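Local atomic coordinates of ML032222a iGluR (PDB entry 4YKI), a protein that binds glycine in the ligand-binding domain of a ctenophore ionotropic glutamate receptor subunit, probably helping to open a glycine-activated ion channel. Residues V127-I141 with R157-L171. Residues are numbered along the deposited sequence; the frame is centred on the assembly and turned at random. Where two conformers were deposited one is given.
Sequences VLELLDQDKYKWGVI and RYSRLVDEGVELKDL
W138 reaches from its strand to the C-terminal part of helix 157-164, where NE1 donates to the carbonyl of L161 (NE1 to O 2.8 Å), the oxygen lying close to the indole plane. With CG between the backbone N and the carbonyl carbon (chi1 68°), the indole is carried toward the helix and lies between two layers: L161 CD2 and L130 CB over one face, G165 CA over the other, 3.8 Å from the centroid of the five-membered ring. A CB on G165 would clash with NE1, so glycine fits. A leucine in place of W138 would probably leave the L161 carbonyl without its indole donor and open a gap between L161 and G165.

Backbone bonds join strands 137-141 and 166-168 in parallel: V166 N to W138 O (2.8 Å), L168 N to V140 O (3.1 Å), with V140 N to V166 O weak. The helix leads through G165 into an outer strand of the mixed sheet in this periplasmic-binding-protein-like domain, strand 183-188 pairing with the other side of 137-141. G139 leaves room for V166 CG2.

Aliphatic side chains pack between the 3-10 turn 127-131 and the helix. L128 forks, CD2 centred over the Y158 ring (3.8 Å from its centroid), CD1 over the guanidinium of R157, which also bridges to D155. L131 packs on L161 and R160, whose NE and NH2 bond E164 OE2 and OE1 in a salt bridge; water links R160 NH1 to D132.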
loop_
_atom_site.group_PDB
_atom_site.type_symbol
_atom_site.label_atom_id
_atom_site.label_comp_id
_atom_site.label_asym_id
_atom_site.label_seq_id
_atom_site.Cartn_x
_atom_site.Cartn_y
_atom_site.Cartn_z
ATOM N N VAL B 127 7.366 0.377 23.879
ATOM C CA VAL B 127 8.687 -0.253 23.856
ATOM C C VAL B 127 9.801 0.575 24.492
ATOM O O VAL B 127 10.753 0.003 25.018
ATOM C CB VAL B 127 9.136 -0.688 22.440
ATOM C CG1 VAL B 127 8.297 -1.875 21.941
ATOM C CG2 VAL B 127 9.106 0.472 21.449
ATOM N N LEU B 128 9.724 1.903 24.464
ATOM C CA LEU B 128 10.815 2.702 25.011
ATOM C C LEU B 128 10.925 2.527 26.520
ATOM O O LEU B 128 11.981 2.812 27.094
ATOM C CB LEU B 128 10.691 4.180 24.635
ATOM C CG LEU B 128 10.905 4.501 23.142
ATOM C CD1 LEU B 128 10.787 6.006 22.900
ATOM C CD2 LEU B 128 12.235 3.988 22.590
ATOM N N GLU B 129 9.862 2.032 27.155
ATOM C CA GLU B 129 9.922 1.707 28.579
ATOM C C GLU B 129 10.991 0.670 28.918
ATOM O O GLU B 129 11.457 0.597 30.058
ATOM C CB GLU B 129 8.564 1.197 29.057
ATOM C CG GLU B 129 7.507 2.282 29.008
ATOM C CD GLU B 129 6.100 1.799 29.310
ATOM O OE1 GLU B 129 5.916 0.616 29.661
ATOM O OE2 GLU B 129 5.171 2.633 29.184
ATOM N N LEU B 130 11.379 -0.140 27.940
ATOM C CA LEU B 130 12.406 -1.142 28.152
ATOM C C LEU B 130 13.737 -0.546 28.626
ATOM O O LEU B 130 14.500 -1.214 29.329
ATOM C CB LEU B 130 12.624 -1.931 26.859
ATOM C CG LEU B 130 11.503 -2.911 26.514
ATOM C CD1 LEU B 130 11.572 -3.288 25.055
ATOM C CD2 LEU B 130 11.545 -4.147 27.392
ATOM N N LEU B 131 14.012 0.694 28.231
ATOM C CA LEU B 131 15.306 1.327 28.511
ATOM C C LEU B 131 15.486 1.691 29.986
ATOM O O LEU B 131 16.616 1.937 30.428
ATOM C CB LEU B 131 15.494 2.577 27.647
ATOM C CG LEU B 131 15.516 2.333 26.134
ATOM C CD1 LEU B 131 15.578 3.654 25.364
ATOM C CD2 LEU B 131 16.671 1.417 25.733
ATOM N N ASP B 132 14.389 1.728 30.739
ATOM C CA ASP B 132 14.404 2.201 32.122
ATOM C C ASP B 132 14.078 1.078 33.104
ATOM O O ASP B 132 13.541 1.339 34.179
ATOM C CB ASP B 132 13.392 3.336 32.297
ATOM C CG ASP B 132 13.751 4.578 31.496
ATOM O OD1 ASP B 132 14.957 4.888 31.380
ATOM O OD2 ASP B 132 12.828 5.253 30.988
ATOM N N GLN B 133 14.403 -0.164 32.745
ATOM C CA GLN B 133 14.079 -1.315 33.590
ATOM C C GLN B 133 15.002 -2.470 33.246
ATOM O O GLN B 133 15.742 -2.395 32.251
ATOM C CB GLN B 133 12.621 -1.721 33.370
ATOM C CG GLN B 133 12.275 -2.087 31.919
ATOM C CD GLN B 133 12.593 -3.537 31.561
ATOM O OE1 GLN B 133 12.056 -4.469 32.159
ATOM N NE2 GLN B 133 13.458 -3.728 30.567
ATOM N N ASP B 134 14.957 -3.538 34.050
ATOM C CA ASP B 134 15.768 -4.727 33.758
ATOM C C ASP B 134 15.056 -6.045 34.038
ATOM O O ASP B 134 15.689 -7.091 34.065
ATOM C CB ASP B 134 17.141 -4.686 34.446
ATOM C CG ASP B 134 17.050 -4.606 35.945
ATOM O OD1 ASP B 134 15.941 -4.683 36.500
ATOM O OD2 ASP B 134 18.115 -4.468 36.582
ATOM N N LYS B 135 13.738 -6.001 34.183
ATOM C CA LYS B 135 12.956 -7.228 34.275
ATOM C C LYS B 135 12.946 -7.985 32.950
ATOM O O LYS B 135 13.156 -9.209 32.906
ATOM C CB LYS B 135 11.513 -6.921 34.667
ATOM C CG LYS B 135 10.613 -8.162 34.672
ATOM C CD LYS B 135 9.187 -7.879 35.142
ATOM C CE LYS B 135 8.310 -9.102 34.987
ATOM N NZ LYS B 135 6.975 -8.850 35.542
ATOM N N TYR B 136 12.688 -7.257 31.865
ATOM C CA TYR B 136 12.588 -7.826 30.540
ATOM C C TYR B 136 13.841 -7.573 29.739
ATOM O O TYR B 136 14.387 -6.476 29.771
ATOM C CB TYR B 136 11.404 -7.183 29.768
ATOM C CG TYR B 136 10.049 -7.563 30.311
ATOM C CD1 TYR B 136 9.443 -8.731 29.917
ATOM C CD2 TYR B 136 9.385 -6.767 31.224
ATOM C CE1 TYR B 136 8.228 -9.109 30.419
ATOM C CE2 TYR B 136 8.163 -7.135 31.724
ATOM C CZ TYR B 136 7.589 -8.314 31.328
ATOM O OH TYR B 136 6.362 -8.734 31.807
ATOM N N LYS B 137 14.278 -8.596 29.011
ATOM C CA LYS B 137 15.209 -8.445 27.900
ATOM C C LYS B 137 14.403 -8.288 26.613
ATOM O O LYS B 137 13.194 -8.502 26.616
ATOM C CB LYS B 137 16.157 -9.645 27.815
ATOM C CG LYS B 137 17.166 -9.675 28.955
ATOM C CD LYS B 137 18.136 -10.842 28.858
ATOM C CE LYS B 137 19.151 -10.836 29.997
ATOM N NZ LYS B 137 19.911 -9.559 30.075
ATOM N N TRP B 138 15.063 -7.901 25.531
ATOM C CA TRP B 138 14.361 -7.612 24.295
ATOM C C TRP B 138 15.312 -7.721 23.127
ATOM O O TRP B 138 16.536 -7.771 23.306
ATOM C CB TRP B 138 13.745 -6.205 24.332
ATOM C CG TRP B 138 14.751 -5.099 24.324
ATOM C CD1 TRP B 138 15.266 -4.473 23.228
ATOM C CD2 TRP B 138 15.382 -4.506 25.462
ATOM N NE1 TRP B 138 16.180 -3.522 23.615
ATOM C CE2 TRP B 138 16.270 -3.529 24.981
ATOM C CE3 TRP B 138 15.284 -4.705 26.837
ATOM C CZ2 TRP B 138 17.035 -2.735 25.838
ATOM C CZ3 TRP B 138 16.063 -3.930 27.680
ATOM C CH2 TRP B 138 16.929 -2.961 27.176
ATOM N N GLY B 139 14.761 -7.765 21.920
ATOM C CA GLY B 139 15.605 -7.776 20.746
ATOM C C GLY B 139 14.854 -7.633 19.451
ATOM O O GLY B 139 13.630 -7.724 19.386
ATOM N N VAL B 140 15.649 -7.408 18.417
ATOM C CA VAL B 140 15.231 -7.448 17.030
ATOM C C VAL B 140 16.181 -8.359 16.262
ATOM O O VAL B 140 17.304 -8.601 16.697
ATOM C CB VAL B 140 15.265 -6.038 16.355
ATOM C CG1 VAL B 140 14.248 -5.119 16.973
ATOM C CG2 VAL B 140 16.685 -5.425 16.408
ATOM N N ILE B 141 15.742 -8.843 15.114
ATOM C CA ILE B 141 16.578 -9.684 14.275
ATOM C C ILE B 141 17.562 -8.803 13.523
ATOM O O ILE B 141 17.183 -7.775 12.937
ATOM C CB ILE B 141 15.717 -10.494 13.309
ATOM C CG1 ILE B 141 14.805 -11.469 14.077
ATOM C CG2 ILE B 141 16.575 -11.211 12.281
ATOM C CD1 ILE B 141 13.634 -12.013 13.262
ATOM N N ARG B 157 16.408 7.193 20.814
ATOM C CA ARG B 157 16.102 6.198 21.826
ATOM C C ARG B 157 15.741 4.868 21.156
ATOM O O ARG B 157 15.945 3.810 21.743
ATOM C CB ARG B 157 14.986 6.658 22.750
ATOM C CG ARG B 157 15.404 7.824 23.635
ATOM C CD ARG B 157 14.254 8.291 24.507
ATOM N NE ARG B 157 13.155 8.805 23.697
ATOM C CZ ARG B 157 11.973 9.177 24.175
ATOM N NH1 ARG B 157 11.723 9.119 25.476
ATOM N NH2 ARG B 157 11.043 9.615 23.343
ATOM N N TYR B 158 15.230 4.902 19.924
ATOM C CA TYR B 158 14.959 3.648 19.221
ATOM C C TYR B 158 16.267 2.966 18.793
ATOM O O TYR B 158 16.350 1.737 18.767
ATOM C CB TYR B 158 13.990 3.848 18.037
ATOM C CG TYR B 158 12.572 4.100 18.503
ATOM C CD1 TYR B 158 11.730 3.054 18.865
ATOM C CD2 TYR B 158 12.095 5.392 18.636
ATOM C CE1 TYR B 158 10.449 3.291 19.314
ATOM C CE2 TYR B 158 10.822 5.640 19.081
ATOM C CZ TYR B 158 9.997 4.582 19.422
ATOM O OH TYR B 158 8.725 4.797 19.888
ATOM N N SER B 159 17.283 3.737 18.419
ATOM C CA SER B 159 18.608 3.166 18.213
ATOM C C SER B 159 19.145 2.522 19.494
ATOM O O SER B 159 19.801 1.484 19.433
ATOM C CB SER B 159 19.598 4.228 17.716
ATOM O OG SER B 159 19.447 4.493 16.343
ATOM N N ARG B 160 18.900 3.152 20.639
ATOM C CA ARG B 160 19.289 2.549 21.912
ATOM C C ARG B 160 18.660 1.178 22.079
ATOM O O ARG B 160 19.312 0.246 22.553
ATOM C CB ARG B 160 18.884 3.402 23.105
ATOM C CG ARG B 160 19.702 4.632 23.329
ATOM C CD ARG B 160 19.406 5.254 24.692
ATOM N NE ARG B 160 19.681 4.283 25.740
ATOM C CZ ARG B 160 19.301 4.365 27.010
ATOM N NH1 ARG B 160 18.632 5.423 27.465
ATOM N NH2 ARG B 160 19.595 3.367 27.824
ATOM N N LEU B 161 17.382 1.046 21.724
ATOM C CA LEU B 161 16.726 -0.259 21.838
ATOM C C LEU B 161 17.474 -1.312 21.050
ATOM O O LEU B 161 17.649 -2.435 21.512
ATOM C CB LEU B 161 15.283 -0.222 21.326
ATOM C CG LEU B 161 14.243 0.369 22.260
ATOM C CD1 LEU B 161 12.897 0.337 21.575
ATOM C CD2 LEU B 161 14.157 -0.365 23.604
ATOM N N VAL B 162 17.868 -0.983 19.832
ATOM C CA VAL B 162 18.588 -1.950 19.029
ATOM C C VAL B 162 19.951 -2.247 19.641
ATOM O O VAL B 162 20.310 -3.414 19.832
ATOM C CB VAL B 162 18.721 -1.447 17.594
ATOM C CG1 VAL B 162 19.647 -2.358 16.782
ATOM C CG2 VAL B 162 17.341 -1.365 16.956
ATOM N N ASP B 163 20.698 -1.204 19.975
ATOM C CA ASP B 163 22.084 -1.343 20.428
ATOM C C ASP B 163 22.200 -2.066 21.760
ATOM O O ASP B 163 23.171 -2.783 21.997
ATOM C CB ASP B 163 22.746 0.037 20.541
ATOM C CG ASP B 163 22.924 0.731 19.181
ATOM O OD1 ASP B 163 22.838 0.062 18.129
ATOM O OD2 ASP B 163 23.160 1.960 19.173
ATOM N N GLU B 164 21.182 -1.921 22.603
ATOM C CA GLU B 164 21.210 -2.456 23.959
ATOM C C GLU B 164 20.394 -3.732 24.102
ATOM O O GLU B 164 20.393 -4.345 25.170
ATOM C CB GLU B 164 20.748 -1.375 24.935
ATOM C CG GLU B 164 21.721 -0.192 24.976
ATOM C CD GLU B 164 21.164 1.032 25.643
ATOM O OE1 GLU B 164 20.590 0.900 26.741
ATOM O OE2 GLU B 164 21.297 2.135 25.067
ATOM N N GLY B 165 19.754 -4.157 23.020
ATOM C CA GLY B 165 18.985 -5.391 23.006
ATOM C C GLY B 165 19.833 -6.564 22.543
ATOM O O GLY B 165 21.023 -6.425 22.253
ATOM N N VAL B 166 19.218 -7.734 22.479
ATOM C CA VAL B 166 19.827 -8.917 21.881
ATOM C C VAL B 166 19.693 -8.851 20.330
ATOM O O VAL B 166 18.667 -8.436 19.805
ATOM C CB VAL B 166 19.204 -10.212 22.470
ATOM C CG1 VAL B 166 19.165 -10.145 23.981
ATOM C CG2 VAL B 166 17.813 -10.464 21.928
ATOM N N GLU B 167 20.783 -9.136 19.610
ATOM C CA GLU B 167 20.743 -9.332 18.165
ATOM C C GLU B 167 20.379 -10.787 17.870
ATOM O O GLU B 167 21.182 -11.710 18.035
ATOM C CB GLU B 167 22.096 -8.994 17.538
ATOM C CG GLU B 167 22.157 -9.152 16.021
ATOM C CD GLU B 167 23.559 -8.918 15.492
ATOM O OE1 GLU B 167 23.952 -7.741 15.367
ATOM O OE2 GLU B 167 24.273 -9.909 15.226
ATOM N N LEU B 168 19.157 -10.980 17.439
ATOM C CA LEU B 168 18.614 -12.287 17.156
ATOM C C LEU B 168 19.024 -12.688 15.744
ATOM O O LEU B 168 19.146 -11.838 14.854
ATOM C CB LEU B 168 17.105 -12.177 17.318
ATOM C CG LEU B 168 16.655 -11.794 18.733
ATOM C CD1 LEU B 168 15.235 -11.281 18.696
ATOM C CD2 LEU B 168 16.832 -12.989 19.666
ATOM N N LYS B 169 19.233 -13.963 15.526
ATOM C CA LYS B 169 19.774 -14.438 14.256
ATOM C C LYS B 169 18.758 -14.452 13.119
ATOM O O LYS B 169 19.101 -14.137 11.967
ATOM C CB LYS B 169 20.309 -15.865 14.441
ATOM C CG LYS B 169 21.079 -16.399 13.245
ATOM C CD LYS B 169 21.743 -17.739 13.534
ATOM C CE LYS B 169 20.739 -18.884 13.484
ATOM N NZ LYS B 169 21.403 -20.219 13.496
ATOM N N ASP B 170 17.538 -14.878 13.436
ATOM C CA ASP B 170 16.504 -15.152 12.445
ATOM C C ASP B 170 15.179 -15.318 13.181
ATOM O O ASP B 170 15.138 -15.217 14.418
ATOM C CB ASP B 170 16.866 -16.384 11.581
ATOM C CG ASP B 170 17.079 -17.659 12.371
ATOM O OD1 ASP B 170 16.586 -17.837 13.486
ATOM O OD2 ASP B 170 17.755 -18.561 11.818
ATOM N N LEU B 171 14.103 -15.528 12.440
ATOM C CA LEU B 171 12.780 -15.576 13.039
ATOM C C LEU B 171 12.646 -16.746 14.002
ATOM O O LEU B 171 12.033 -16.607 15.065
ATOM C CB LEU B 171 11.729 -15.650 11.949
ATOM C CG LEU B 171 10.287 -15.555 12.430
ATOM C CD1 LEU B 171 10.011 -14.250 13.187
ATOM C CD2 LEU B 171 9.376 -15.662 11.204
HETATM O O HOH W 1 17.159 5.398 30.084
#